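Local coordinates for transcription elongation factor SPT6 (Candida glabrata, PDB 3PJP), which acts as a chromatin elongation factor, probably a histone chaperone, whose tandem SH2 domain binds the phosphorylated C-terminal repeat domain of RNA polymerase II, at residues K28-F33 with K50-L55; D42-I47 with H58-E63; I98-E103 with T169-V174; K109-T114 with V134-L139. All blocks are in the same frame, centred on the assembly; numbering follows the deposited sequence. Where two conformers were deposited one is given.

Contact 1 of 4, residues K28-F33 with K50-L55; sequences KERGDF and KLDKDL
Arg30 and Lys50 each send a side chain across to a carbonyl of the other segment. The Arg30 chain runs straight until it bends at chi3 (-70°), which swings the guanidinium edge toward strand 44-52. There Arg30 NE donates to Leu51 O at 2.7 Å. In the conformer given, Arg30 NH2 meets the anti lone pair of Asp52 OD1 at 3.1 Å in a salt bridge; Asp52 has a second conformer, so this bridge is less certain than the NE bond. The third nitrogen, NH1, is held by Asn102 and Thr105 of helix 86-105, which fixes the rotation of the whole group. Lys50 is fully extended and lays its NZ above the carbonyl plane of Lys28 O, 2.7 Å away; Arg26 O is a second acceptor. Between these two arms the backbones join, Gly31 N to Lys50 O at 2.8 Å and Lys50 N to Asp32 O at 3.0 Å. A type II turn, Glu29 to Asp32, thus docks beside a classic beta bulge, where Leu51 and Asp52 both face Leu55 at the tip of a beta hairpin in the N-terminal SH2 fold.

Contact 2 of 4, residues D42-I47 with H58-E63; sequences DDHLAI and HVDIQE
His44 stands over the strand pair with its ring set between Asp60 and Gln62, the two neighbours on its face of the sheet. His44 ND1 is shared between Asp60 OD1 and OD2, 2.9 Å each, both bonds bent; OD2 lies in the ring plane, OD1 tilted from it. On the other flank the Gln62 chain bends at chi2 (86°), laying the OE1 end of its amide against His44 CE1 and NE2, while Gln62 NE2 reaches on to Asp43 OD2 at 2.7 Å, from above that carboxylate. The strands form an antiparallel beta hairpin in the central sheet of the N-terminal SH2 domain, with Leu45-Ile61 and Ile47-Val59 as hydrogen-bonded pairs. On their buried face Ile61 CD1 sits against both CG1 and CD1 of Ile47, 3.8 Å from CG1. Helix 86-105 covers this side, Ile89 meeting Ile47, Tyr93 Val59 and Leu86 Ile61. At the open end of the hairpin Glu63, extended beyond CG, runs alongside the Asp43 backbone, its carboxylate held by Arg6, Lys66 and Gly73 N.

Contact 3 of 4, residues I98-E103 with T169-V174; sequences IRLLNE and TGFFLV
Leu100 on helix 86-105 forks against the loop entering strand 171-173, and its two methyls do different jobs. With CG anti to the carbonyl carbon (chi1 -70°) and chi2 at 160°, Leu100 CD1 is sent to the backbone, 3.4 Å from Gly170 N, while Leu100 CD2 lies 3.9 Å from Phe171 CE2. Phe171 takes the same first rotamer (chi1 -49°), which carries the ring from the strand toward the helix. It arrives edge first: Leu100 O lies in the ring plane, 3.4 Å from Phe171 CZ, so the slightly positive ring hydrogens probably face the carbonyl's negative end. Gly170 adopts backbone angles suited to glycine. Further along, the extended Glu103 chain sends OE2 past the ring edge to Val181 N, at the start of helix 181-191. Phe171 also packs on Val164 and Leu166 of strand 159-166 and on Val181 and Leu184 of helix 181-191. Here the long C-terminal helix of the first SH2 domain packs against the sheet of the second, the buried interface of the tandem SH2 unit.

Contact 4 of 4, residues K109-T114 with V134-L139; sequences KFKAGT and VYYFSL
Packing is tight where two lysines lie on two tyrosine rings. Lys109 passes its CD over one face of Tyr135, 3.8 Å from the ring centroid, and Lys111, bent at chi2 (-62°), rests its CE over a face of Tyr136, 3.9 Å from that centroid. Lys111 NZ makes only an off-centre cation-pi approach to Tyr136; Lys111 also makes a cation-pi contact with Phe121 of helix 115-128. Backbone bonds pin the same region: Phe137 N to Lys109 O at 2.9 Å and Lys111 N to Phe137 O at 2.7 Å. In this beta-alpha-beta crossover the short, weakly bonded strand 110-111 runs parallel to 134-139, linked through helix 115-128, at the edge of the second SH2 sheet. Phe110 places its CZ 3.9 Å from Leu139 CG. Beyond Lys111 the backbones part and water takes over. One molecule receives Leu139 N and donates to the carbonyls of Lys111 and Gly113; a second bridges Gly113 O, Ser138 OG and Leu139 O. On the outer side, further waters tie each lysine NZ to its tyrosine's hydroxyl.

Contacts 1 and 2 share strand 44-52 and the first sheet, their centres about 19 Å apart; their segments alternate along the chain, and both close before contacts 3 and 4 open. Contact 3 reaches from helix 86-105, which covers that sheet, to strand 171-173 of the second sheet. Contact 4, within the sequence span bracketed by contact 3, lies at the edge formed by strand 110-111, at the other end of the strand order from 171-173 and 176-178. Contacts 2 and 4 are the most distant, about 31 Å between centres, on opposite sides of the chain's centre. Contact 1 touches contact 3 through Arg30 NH1 and Asn102 OD1, a probable hydrogen bond. The two SH2 halves are thus coupled through helix 86-105 as one tandem unit.

Contact 1 of 4, residues K28-F33 with K50-L55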
loop_
_atom_site.group_PDB
_atom_site.type_symbol
_atom_site.label_atom_id
_atom_site.label_comp_id
_atom_site.label_asym_id
_atom_site.label_seq_id
_atom_site.Cartn_x
_atom_site.Cartn_y
_atom_site.Cartn_z
ATOM N N LYS A 28 15.559 -7.483 -7.280
ATOM C CA LYS A 28 14.465 -8.438 -7.406
ATOM C C LYS A 28 13.244 -7.804 -8.086
ATOM O O LYS A 28 13.331 -6.707 -8.634
ATOM C CB LYS A 28 14.096 -9.018 -6.035
ATOM C CG LYS A 28 15.257 -9.725 -5.326
ATOM C CD LYS A 28 15.710 -10.956 -6.090
ATOM C CE LYS A 28 16.808 -11.707 -5.345
ATOM N NZ LYS A 28 16.357 -12.214 -4.018
ATOM N N GLU A 29 12.116 -8.505 -8.061
ATOM C CA GLU A 29 10.905 -8.028 -8.723
ATOM C C GLU A 29 9.837 -7.605 -7.723
ATOM O O GLU A 29 9.939 -7.898 -6.532
ATOM C CB GLU A 29 10.339 -9.110 -9.646
ATOM C CG GLU A 29 11.274 -9.521 -10.768
ATOM C CD GLU A 29 11.535 -8.397 -11.747
ATOM O OE1 GLU A 29 10.555 -7.809 -12.249
ATOM O OE2 GLU A 29 12.717 -8.095 -12.011
ATOM N N ARG A 30 8.819 -6.903 -8.216
ATOM C CA ARG A 30 7.681 -6.522 -7.383
ATOM C C ARG A 30 7.122 -7.754 -6.680
ATOM O O ARG A 30 6.883 -8.785 -7.310
ATOM C CB ARG A 30 6.574 -5.886 -8.220
ATOM C CG ARG A 30 5.309 -5.635 -7.432
ATOM C CD ARG A 30 4.214 -4.985 -8.277
ATOM N NE ARG A 30 4.534 -3.598 -8.621
ATOM C CZ ARG A 30 3.738 -2.807 -9.335
ATOM N NH1 ARG A 30 2.577 -3.256 -9.792
ATOM N NH2 ARG A 30 4.106 -1.561 -9.595
ATOM N N GLY A 31 6.930 -7.652 -5.368
ATOM C CA GLY A 31 6.362 -8.757 -4.612
ATOM C C GLY A 31 7.397 -9.599 -3.890
ATOM O O GLY A 31 7.066 -10.300 -2.932
ATOM N N ASP A 32 8.653 -9.536 -4.334
ATOM C CA ASP A 32 9.723 -10.259 -3.641
ATOM C C ASP A 32 9.932 -9.662 -2.260
ATOM O O ASP A 32 9.744 -8.464 -2.064
ATOM C CB ASP A 32 11.015 -10.261 -4.454
ATOM C CG ASP A 32 10.939 -11.194 -5.630
ATOM O OD1 ASP A 32 10.244 -12.229 -5.516
ATOM O OD2 ASP A 32 11.555 -10.897 -6.667
ATOM N N PHE A 33 10.288 -10.502 -1.295
ATOM C CA PHE A 33 10.293 -10.078 0.096
ATOM C C PHE A 33 11.334 -10.837 0.907
ATOM O O PHE A 33 11.901 -11.820 0.444
ATOM C CB PHE A 33 8.894 -10.275 0.720
ATOM C CG PHE A 33 8.513 -11.716 0.899
ATOM C CD1 PHE A 33 8.753 -12.379 2.101
ATOM C CD2 PHE A 33 7.947 -12.419 -0.140
ATOM C CE1 PHE A 33 8.414 -13.719 2.258
ATOM C CE2 PHE A 33 7.609 -13.766 0.016
ATOM C CZ PHE A 33 7.851 -14.405 1.216
ATOM N N LYS A 50 9.229 -5.482 -2.046
ATOM C CA LYS A 50 9.487 -4.524 -3.116
ATOM C C LYS A 50 8.218 -4.187 -3.891
ATOM O O LYS A 50 7.557 -5.066 -4.434
ATOM C CB LYS A 50 10.565 -5.043 -4.073
ATOM C CG LYS A 50 10.928 -4.041 -5.172
ATOM C CD LYS A 50 11.954 -4.610 -6.160
ATOM C CE LYS A 50 12.264 -3.568 -7.238
ATOM N NZ LYS A 50 13.309 -4.014 -8.195
ATOM N N LEU A 51 7.885 -2.902 -3.944
ATOM C CA LEU A 51 6.710 -2.456 -4.679
ATOM C C LEU A 51 7.065 -2.061 -6.104
ATOM O O LEU A 51 6.271 -2.243 -7.025
ATOM C CB LEU A 51 6.078 -1.238 -4.000
ATOM C CG LEU A 51 5.261 -1.479 -2.725
ATOM C CD1 LEU A 51 6.164 -1.710 -1.529
ATOM C CD2 LEU A 51 4.334 -0.286 -2.469
ATOM N N ASP A 52 8.245 -1.473 -6.268
ATOM C CA ASP A 52 8.651 -0.896 -7.541
ATOM C C ASP A 52 10.132 -0.546 -7.471
ATOM O O ASP A 52 10.763 -0.718 -6.433
ATOM C CB ASP A 52 7.829 0.370 -7.808
ATOM C CG ASP A 52 7.631 0.643 -9.287
ATOM O OD1 ASP A 52 6.669 0.095 -9.869
ATOM O OD2 ASP A 52 8.426 1.415 -9.862
ATOM N N LYS A 53 10.669 -0.013 -8.565
ATOM C CA LYS A 53 12.065 0.420 -8.589
ATOM C C LYS A 53 12.401 1.301 -7.385
ATOM O O LYS A 53 11.797 2.353 -7.180
ATOM C CB LYS A 53 12.388 1.152 -9.894
ATOM C CG LYS A 53 13.822 1.673 -9.984
ATOM C CD LYS A 53 14.107 2.271 -11.359
ATOM C CE LYS A 53 15.401 3.085 -11.373
ATOM N NZ LYS A 53 16.615 2.240 -11.177
ATOM N N ASP A 54 13.359 0.848 -6.584
ATOM C CA ASP A 54 13.793 1.577 -5.398
ATOM C C ASP A 54 12.650 1.957 -4.455
ATOM O O ASP A 54 12.754 2.933 -3.705
ATOM C CB ASP A 54 14.599 2.814 -5.815
ATOM C CG ASP A 54 15.848 2.448 -6.622
ATOM O OD1 ASP A 54 16.424 1.361 -6.379
ATOM O OD2 ASP A 54 16.252 3.236 -7.509
ATOM N N LEU A 55 11.565 1.182 -4.483
ATOM C CA LEU A 55 10.403 1.464 -3.641
ATOM C C LEU A 55 10.054 0.244 -2.790
ATOM O O LEU A 55 9.626 -0.790 -3.311
ATOM C CB LEU A 55 9.204 1.896 -4.498
ATOM C CG LEU A 55 7.948 2.382 -3.768
ATOM C CD1 LEU A 55 8.217 3.662 -2.980
ATOM C CD2 LEU A 55 6.799 2.592 -4.742
#

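Contact 2 of 4, residues D42-I47 with H58-E63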
loop_
_atom_site.group_PDB
_atom_site.type_symbol
_atom_site.label_atom_id
_atom_site.label_comp_id
_atom_site.label_asym_id
_atom_site.label_seq_id
_atom_site.Cartn_x
_atom_site.Cartn_y
_atom_site.Cartn_z
ATOM N N ASP A 42 12.421 -7.865 20.718
ATOM C CA ASP A 42 12.574 -9.308 20.582
ATOM C C ASP A 42 11.205 -9.986 20.521
ATOM O O ASP A 42 11.103 -11.211 20.442
ATOM C CB ASP A 42 13.397 -9.864 21.743
ATOM C CG ASP A 42 14.756 -9.198 21.861
ATOM O OD1 ASP A 42 15.352 -8.872 20.811
ATOM O OD2 ASP A 42 15.225 -8.996 23.002
ATOM N N ASP A 43 10.148 -9.183 20.566
ATOM C CA ASP A 43 8.801 -9.704 20.366
ATOM C C ASP A 43 8.222 -9.135 19.077
ATOM O O ASP A 43 7.005 -9.043 18.911
ATOM C CB ASP A 43 7.892 -9.415 21.568
ATOM C CG ASP A 43 7.665 -7.936 21.793
ATOM O OD1 ASP A 43 8.584 -7.139 21.527
ATOM O OD2 ASP A 43 6.562 -7.571 22.251
ATOM N N HIS A 44 9.120 -8.747 18.178
ATOM C CA HIS A 44 8.777 -8.226 16.861
ATOM C C HIS A 44 9.590 -8.910 15.785
ATOM O O HIS A 44 10.748 -9.286 16.006
ATOM C CB HIS A 44 9.065 -6.722 16.769
ATOM C CG HIS A 44 8.056 -5.865 17.460
ATOM N ND1 HIS A 44 7.010 -5.266 16.795
ATOM C CD2 HIS A 44 7.930 -5.512 18.760
ATOM C CE1 HIS A 44 6.282 -4.577 17.655
ATOM N NE2 HIS A 44 6.816 -4.713 18.856
ATOM N N LEU A 45 8.977 -9.064 14.618
ATOM C CA LEU A 45 9.703 -9.420 13.408
ATOM C C LEU A 45 9.265 -8.432 12.343
ATOM O O LEU A 45 8.411 -7.573 12.592
ATOM C CB LEU A 45 9.382 -10.852 12.957
ATOM C CG LEU A 45 9.765 -12.030 13.853
ATOM C CD1 LEU A 45 9.058 -13.283 13.368
ATOM C CD2 LEU A 45 11.285 -12.246 13.884
ATOM N N ALA A 46 9.838 -8.536 11.154
ATOM C CA ALA A 46 9.479 -7.597 10.103
ATOM C C ALA A 46 9.502 -8.241 8.727
ATOM O O ALA A 46 10.210 -9.214 8.494
ATOM C CB ALA A 46 10.401 -6.373 10.143
ATOM N N ILE A 47 8.698 -7.703 7.819
ATOM C CA ILE A 47 8.773 -8.105 6.423
ATOM C C ILE A 47 9.104 -6.884 5.587
ATOM O O ILE A 47 8.487 -5.836 5.745
ATOM C CB ILE A 47 7.464 -8.738 5.926
ATOM C CG1 ILE A 47 7.334 -10.169 6.446
ATOM C CG2 ILE A 47 7.406 -8.748 4.405
ATOM C CD1 ILE A 47 5.966 -10.789 6.167
ATOM N N HIS A 58 8.260 -1.656 4.573
ATOM C CA HIS A 58 8.592 -2.445 5.744
ATOM C C HIS A 58 7.342 -2.629 6.601
ATOM O O HIS A 58 6.666 -1.655 6.953
ATOM C CB HIS A 58 9.707 -1.760 6.527
ATOM C CG HIS A 58 10.933 -1.487 5.709
ATOM N ND1 HIS A 58 11.970 -2.389 5.601
ATOM C CD2 HIS A 58 11.288 -0.415 4.962
ATOM C CE1 HIS A 58 12.915 -1.882 4.826
ATOM N NE2 HIS A 58 12.526 -0.684 4.425
ATOM N N VAL A 59 7.042 -3.888 6.901
ATOM C CA VAL A 59 5.821 -4.281 7.596
ATOM C C VAL A 59 6.195 -4.885 8.935
ATOM O O VAL A 59 6.999 -5.827 9.001
ATOM C CB VAL A 59 5.062 -5.304 6.756
ATOM C CG1 VAL A 59 3.735 -5.697 7.430
ATOM C CG2 VAL A 59 4.819 -4.752 5.360
ATOM N N ASP A 60 5.640 -4.339 10.013
ATOM C CA ASP A 60 5.965 -4.863 11.330
ATOM C C ASP A 60 5.076 -6.026 11.710
ATOM O O ASP A 60 3.881 -6.025 11.440
ATOM C CB ASP A 60 5.884 -3.790 12.411
ATOM C CG ASP A 60 6.238 -4.338 13.783
ATOM O OD1 ASP A 60 7.440 -4.495 14.075
ATOM O OD2 ASP A 60 5.310 -4.608 14.568
ATOM N N ILE A 61 5.694 -7.026 12.331
ATOM C CA ILE A 61 4.979 -8.169 12.884
ATOM C C ILE A 61 5.156 -8.192 14.403
ATOM O O ILE A 61 6.277 -8.295 14.910
ATOM C CB ILE A 61 5.493 -9.493 12.274
ATOM C CG1 ILE A 61 5.335 -9.481 10.754
ATOM C CG2 ILE A 61 4.712 -10.670 12.831
ATOM C CD1 ILE A 61 6.144 -10.567 10.064
ATOM N N GLN A 62 4.052 -8.086 15.131
ATOM C CA GLN A 62 4.090 -8.168 16.588
ATOM C C GLN A 62 3.805 -9.599 17.046
ATOM O O GLN A 62 2.833 -10.234 16.609
ATOM C CB GLN A 62 3.069 -7.211 17.206
ATOM C CG GLN A 62 2.827 -7.406 18.703
ATOM C CD GLN A 62 3.818 -6.662 19.578
ATOM O OE1 GLN A 62 3.876 -5.428 19.562
ATOM N NE2 GLN A 62 4.607 -7.409 20.350
ATOM N N GLU A 63 4.645 -10.122 17.932
ATOM C CA GLU A 63 4.395 -11.462 18.467
ATOM C C GLU A 63 3.593 -11.416 19.752
ATOM O O GLU A 63 3.773 -10.526 20.576
ATOM C CB GLU A 63 5.707 -12.166 18.770
ATOM C CG GLU A 63 6.594 -12.392 17.593
ATOM C CD GLU A 63 7.869 -13.075 18.024
ATOM O OE1 GLU A 63 8.760 -12.369 18.525
ATOM O OE2 GLU A 63 7.962 -14.312 17.893
#

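Contact 3 of 4, residues I98-E103 with T169-V174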
loop_
_atom_site.group_PDB
_atom_site.type_symbol
_atom_site.label_atom_id
_atom_site.label_comp_id
_atom_site.label_asym_id
_atom_site.label_seq_id
_atom_site.Cartn_x
_atom_site.Cartn_y
_atom_site.Cartn_z
ATOM N N ILE A 98 0.058 -7.646 -2.524
ATOM C CA ILE A 98 0.640 -7.657 -3.863
ATOM C C ILE A 98 -0.418 -7.712 -4.950
ATOM O O ILE A 98 -0.338 -7.002 -5.949
ATOM C CB ILE A 98 1.623 -8.829 -4.032
ATOM C CG1 ILE A 98 2.812 -8.643 -3.092
ATOM C CG2 ILE A 98 2.100 -8.943 -5.496
ATOM C CD1 ILE A 98 3.645 -9.915 -2.937
ATOM N N ARG A 99 -1.426 -8.561 -4.759
ATOM C CA ARG A 99 -2.567 -8.641 -5.662
ATOM C C ARG A 99 -3.198 -7.266 -5.872
ATOM O O ARG A 99 -3.464 -6.838 -6.995
ATOM C CB ARG A 99 -3.595 -9.609 -5.062
ATOM C CG ARG A 99 -4.950 -9.650 -5.738
ATOM C CD ARG A 99 -5.858 -10.655 -5.029
ATOM N NE ARG A 99 -6.252 -10.186 -3.702
ATOM C CZ ARG A 99 -7.239 -9.323 -3.499
ATOM N NH1 ARG A 99 -7.906 -8.842 -4.540
ATOM N NH2 ARG A 99 -7.547 -8.934 -2.267
ATOM N N LEU A 100 -3.450 -6.587 -4.761
ATOM C CA LEU A 100 -4.143 -5.301 -4.796
ATOM C C LEU A 100 -3.267 -4.222 -5.440
ATOM O O LEU A 100 -3.769 -3.371 -6.179
ATOM C CB LEU A 100 -4.619 -4.905 -3.394
ATOM C CG LEU A 100 -5.774 -5.778 -2.852
ATOM C CD1 LEU A 100 -5.881 -5.677 -1.329
ATOM C CD2 LEU A 100 -7.116 -5.420 -3.510
ATOM N N LEU A 101 -1.961 -4.270 -5.180
ATOM C CA LEU A 101 -1.047 -3.306 -5.791
ATOM C C LEU A 101 -1.129 -3.456 -7.303
ATOM O O LEU A 101 -1.229 -2.473 -8.038
ATOM C CB LEU A 101 0.392 -3.552 -5.326
ATOM C CG LEU A 101 1.495 -2.750 -6.026
ATOM C CD1 LEU A 101 1.189 -1.255 -5.917
ATOM C CD2 LEU A 101 2.867 -3.098 -5.437
ATOM N N ASN A 102 -1.090 -4.698 -7.771
ATOM C CA ASN A 102 -1.174 -4.925 -9.207
ATOM C C ASN A 102 -2.534 -4.539 -9.780
ATOM O O ASN A 102 -2.609 -4.030 -10.899
ATOM C CB ASN A 102 -0.815 -6.370 -9.561
ATOM C CG ASN A 102 0.693 -6.618 -9.528
ATOM O OD1 ASN A 102 1.473 -5.819 -10.037
ATOM N ND2 ASN A 102 1.100 -7.714 -8.909
ATOM N N GLU A 103 -3.602 -4.765 -9.017
ATOM C CA GLU A 103 -4.945 -4.349 -9.448
ATOM C C GLU A 103 -4.981 -2.846 -9.720
ATOM O O GLU A 103 -5.486 -2.402 -10.756
ATOM C CB GLU A 103 -6.011 -4.726 -8.411
ATOM C CG GLU A 103 -7.443 -4.567 -8.907
ATOM C CD GLU A 103 -8.473 -4.950 -7.862
ATOM O OE1 GLU A 103 -8.204 -5.885 -7.072
ATOM O OE2 GLU A 103 -9.555 -4.320 -7.838
ATOM N N THR A 169 -6.497 -5.617 2.792
ATOM C CA THR A 169 -7.912 -5.860 2.520
ATOM C C THR A 169 -8.462 -4.968 1.412
ATOM O O THR A 169 -9.556 -5.205 0.912
ATOM C CB THR A 169 -8.789 -5.716 3.785
ATOM O OG1 THR A 169 -8.703 -4.383 4.298
ATOM C CG2 THR A 169 -8.339 -6.703 4.864
ATOM N N GLY A 170 -7.704 -3.950 1.010
ATOM C CA GLY A 170 -8.191 -3.074 -0.039
ATOM C C GLY A 170 -7.484 -1.736 -0.041
ATOM O O GLY A 170 -6.323 -1.638 0.358
ATOM N N PHE A 171 -8.209 -0.706 -0.460
ATOM C CA PHE A 171 -7.656 0.632 -0.632
ATOM C C PHE A 171 -8.358 1.585 0.319
ATOM O O PHE A 171 -9.577 1.833 0.185
ATOM C CB PHE A 171 -7.846 1.084 -2.083
ATOM C CG PHE A 171 -7.402 0.070 -3.084
ATOM C CD1 PHE A 171 -6.063 -0.015 -3.450
ATOM C CD2 PHE A 171 -8.306 -0.819 -3.646
ATOM C CE1 PHE A 171 -5.640 -0.964 -4.366
ATOM C CE2 PHE A 171 -7.904 -1.768 -4.565
ATOM C CZ PHE A 171 -6.557 -1.845 -4.931
ATOM N N PHE A 172 -7.625 2.088 1.304
ATOM C CA PHE A 172 -8.227 2.979 2.283
ATOM C C PHE A 172 -8.274 4.403 1.753
ATOM O O PHE A 172 -7.253 4.984 1.394
ATOM C CB PHE A 172 -7.503 2.931 3.631
ATOM C CG PHE A 172 -8.149 3.779 4.688
ATOM C CD1 PHE A 172 -9.198 3.281 5.453
ATOM C CD2 PHE A 172 -7.728 5.082 4.898
ATOM C CE1 PHE A 172 -9.806 4.071 6.420
ATOM C CE2 PHE A 172 -8.337 5.878 5.862
ATOM C CZ PHE A 172 -9.369 5.377 6.621
ATOM N N LEU A 173 -9.489 4.924 1.666
ATOM C CA LEU A 173 -9.720 6.314 1.285
ATOM C C LEU A 173 -10.705 6.948 2.264
ATOM O O LEU A 173 -11.907 6.616 2.258
ATOM C CB LEU A 173 -10.251 6.403 -0.151
ATOM C CG LEU A 173 -10.634 7.812 -0.616
ATOM C CD1 LEU A 173 -9.415 8.726 -0.568
ATOM C CD2 LEU A 173 -11.241 7.788 -2.017
ATOM N N VAL A 174 -10.180 7.846 3.102
ATOM C CA VAL A 174 -10.965 8.651 4.046
ATOM C C VAL A 174 -11.703 7.844 5.123
ATOM O O VAL A 174 -11.446 8.013 6.319
ATOM C CB VAL A 174 -11.955 9.580 3.317
ATOM C CG1 VAL A 174 -12.768 10.399 4.323
ATOM C CG2 VAL A 174 -11.193 10.504 2.369
#

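Contact 4 of 4, residues K109-T114 with V134-L139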
loop_
_atom_site.group_PDB
_atom_site.type_symbol
_atom_site.label_atom_id
_atom_site.label_comp_id
_atom_site.label_asym_id
_atom_site.label_seq_id
_atom_site.Cartn_x
_atom_site.Cartn_y
_atom_site.Cartn_z
ATOM N N LYS A 109 -6.771 4.113 -15.244
ATOM C CA LYS A 109 -6.609 5.430 -14.648
ATOM C C LYS A 109 -5.358 5.550 -13.779
ATOM O O LYS A 109 -5.158 6.566 -13.110
ATOM C CB LYS A 109 -7.863 5.841 -13.876
ATOM C CG LYS A 109 -9.089 5.994 -14.764
ATOM C CD LYS A 109 -10.206 6.748 -14.059
ATOM C CE LYS A 109 -11.460 6.801 -14.924
ATOM N NZ LYS A 109 -12.005 5.434 -15.193
ATOM N N PHE A 110 -4.504 4.531 -13.796
ATOM C CA PHE A 110 -3.235 4.647 -13.102
ATOM C C PHE A 110 -2.202 5.329 -13.986
ATOM O O PHE A 110 -2.002 4.949 -15.140
ATOM C CB PHE A 110 -2.691 3.284 -12.650
ATOM C CG PHE A 110 -1.342 3.384 -11.998
ATOM C CD1 PHE A 110 -1.233 3.745 -10.662
ATOM C CD2 PHE A 110 -0.188 3.197 -12.739
ATOM C CE1 PHE A 110 0.013 3.875 -10.067
ATOM C CE2 PHE A 110 1.065 3.315 -12.149
ATOM C CZ PHE A 110 1.162 3.656 -10.809
ATOM N N LYS A 111 -1.549 6.347 -13.444
ATOM C CA LYS A 111 -0.495 7.038 -14.181
ATOM C C LYS A 111 0.857 6.750 -13.569
ATOM O O LYS A 111 1.046 6.869 -12.356
ATOM C CB LYS A 111 -0.731 8.543 -14.189
ATOM C CG LYS A 111 -1.856 8.992 -15.089
ATOM C CD LYS A 111 -1.573 8.655 -16.539
ATOM C CE LYS A 111 -2.617 9.286 -17.453
ATOM N NZ LYS A 111 -2.434 8.882 -18.875
ATOM N N ALA A 112 1.795 6.341 -14.408
ATOM C CA ALA A 112 3.159 6.233 -13.958
ATOM C C ALA A 112 3.632 7.672 -13.987
ATOM O O ALA A 112 3.107 8.491 -14.743
ATOM C CB ALA A 112 3.978 5.362 -14.902
ATOM N N GLY A 113 4.598 7.998 -13.153
ATOM C CA GLY A 113 5.062 9.367 -13.122
ATOM C C GLY A 113 4.767 10.009 -11.788
ATOM O O GLY A 113 3.997 9.487 -10.978
ATOM N N THR A 114 5.390 11.158 -11.569
ATOM C CA THR A 114 5.408 11.793 -10.265
ATOM C C THR A 114 4.168 12.623 -10.028
ATOM O O THR A 114 3.382 12.860 -10.942
ATOM C CB THR A 114 6.580 12.759 -10.174
ATOM O OG1 THR A 114 6.395 13.794 -11.146
ATOM C CG2 THR A 114 7.895 12.032 -10.451
ATOM N N VAL A 134 -11.959 14.869 -14.388
ATOM C CA VAL A 134 -10.928 13.876 -14.636
ATOM C C VAL A 134 -10.314 13.475 -13.310
ATOM O O VAL A 134 -10.311 14.256 -12.357
ATOM C CB VAL A 134 -9.844 14.392 -15.606
ATOM C CG1 VAL A 134 -9.017 15.491 -14.953
ATOM C CG2 VAL A 134 -8.951 13.254 -16.073
ATOM N N TYR A 135 -9.824 12.242 -13.240
ATOM C CA TYR A 135 -9.077 11.794 -12.073
ATOM C C TYR A 135 -8.117 10.664 -12.421
ATOM O O TYR A 135 -8.403 9.831 -13.285
ATOM C CB TYR A 135 -10.013 11.385 -10.925
ATOM C CG TYR A 135 -10.824 10.116 -11.135
ATOM C CD1 TYR A 135 -10.402 8.906 -10.603
ATOM C CD2 TYR A 135 -12.033 10.143 -11.822
ATOM C CE1 TYR A 135 -11.149 7.747 -10.771
ATOM C CE2 TYR A 135 -12.788 8.986 -11.994
ATOM C CZ TYR A 135 -12.337 7.797 -11.465
ATOM O OH TYR A 135 -13.074 6.649 -11.627
ATOM N N TYR A 136 -6.973 10.656 -11.744
ATOM C CA TYR A 136 -5.960 9.623 -11.918
ATOM C C TYR A 136 -5.409 9.180 -10.573
ATOM O O TYR A 136 -5.440 9.941 -9.608
ATOM C CB TYR A 136 -4.821 10.145 -12.787
ATOM C CG TYR A 136 -5.251 10.427 -14.201
ATOM C CD1 TYR A 136 -5.732 9.409 -15.012
ATOM C CD2 TYR A 136 -5.181 11.713 -14.725
ATOM C CE1 TYR A 136 -6.134 9.663 -16.315
ATOM C CE2 TYR A 136 -5.574 11.975 -16.023
ATOM C CZ TYR A 136 -6.053 10.948 -16.812
ATOM O OH TYR A 136 -6.449 11.207 -18.104
ATOM N N PHE A 137 -4.923 7.940 -10.516
ATOM C CA PHE A 137 -4.147 7.443 -9.387
ATOM C C PHE A 137 -2.692 7.404 -9.815
ATOM O O PHE A 137 -2.391 7.148 -10.985
ATOM C CB PHE A 137 -4.590 6.021 -9.006
ATOM C CG PHE A 137 -6.035 5.909 -8.635
ATOM C CD1 PHE A 137 -6.468 6.238 -7.361
ATOM C CD2 PHE A 137 -6.964 5.463 -9.559
ATOM C CE1 PHE A 137 -7.801 6.128 -7.016
ATOM C CE2 PHE A 137 -8.305 5.354 -9.218
ATOM C CZ PHE A 137 -8.721 5.680 -7.951
ATOM N N SER A 138 -1.793 7.668 -8.872
ATOM C CA SER A 138 -0.362 7.503 -9.101
ATOM C C SER A 138 0.348 7.084 -7.811
ATOM O O SER A 138 -0.201 7.187 -6.719
ATOM C CB SER A 138 0.240 8.795 -9.673
ATOM O OG SER A 138 0.085 9.859 -8.758
ATOM N N LEU A 139 1.574 6.576 -7.935
ATOM C CA LEU A 139 2.292 6.103 -6.770
ATOM C C LEU A 139 2.895 7.231 -5.952
ATOM O O LEU A 139 3.461 8.176 -6.495
ATOM C CB LEU A 139 3.387 5.125 -7.188
ATOM C CG LEU A 139 2.926 3.678 -7.349
ATOM C CD1 LEU A 139 3.986 2.859 -8.087
ATOM C CD2 LEU A 139 2.633 3.072 -5.986
HETATM O O HOH W 1 -14.535 6.045 -13.870
HETATM O O HOH W 2 2.998 6.856 -10.442
HETATM O O HOH W 3 -5.416 9.162 -19.707
HETATM O O HOH W 4 2.952 10.031 -8.432
#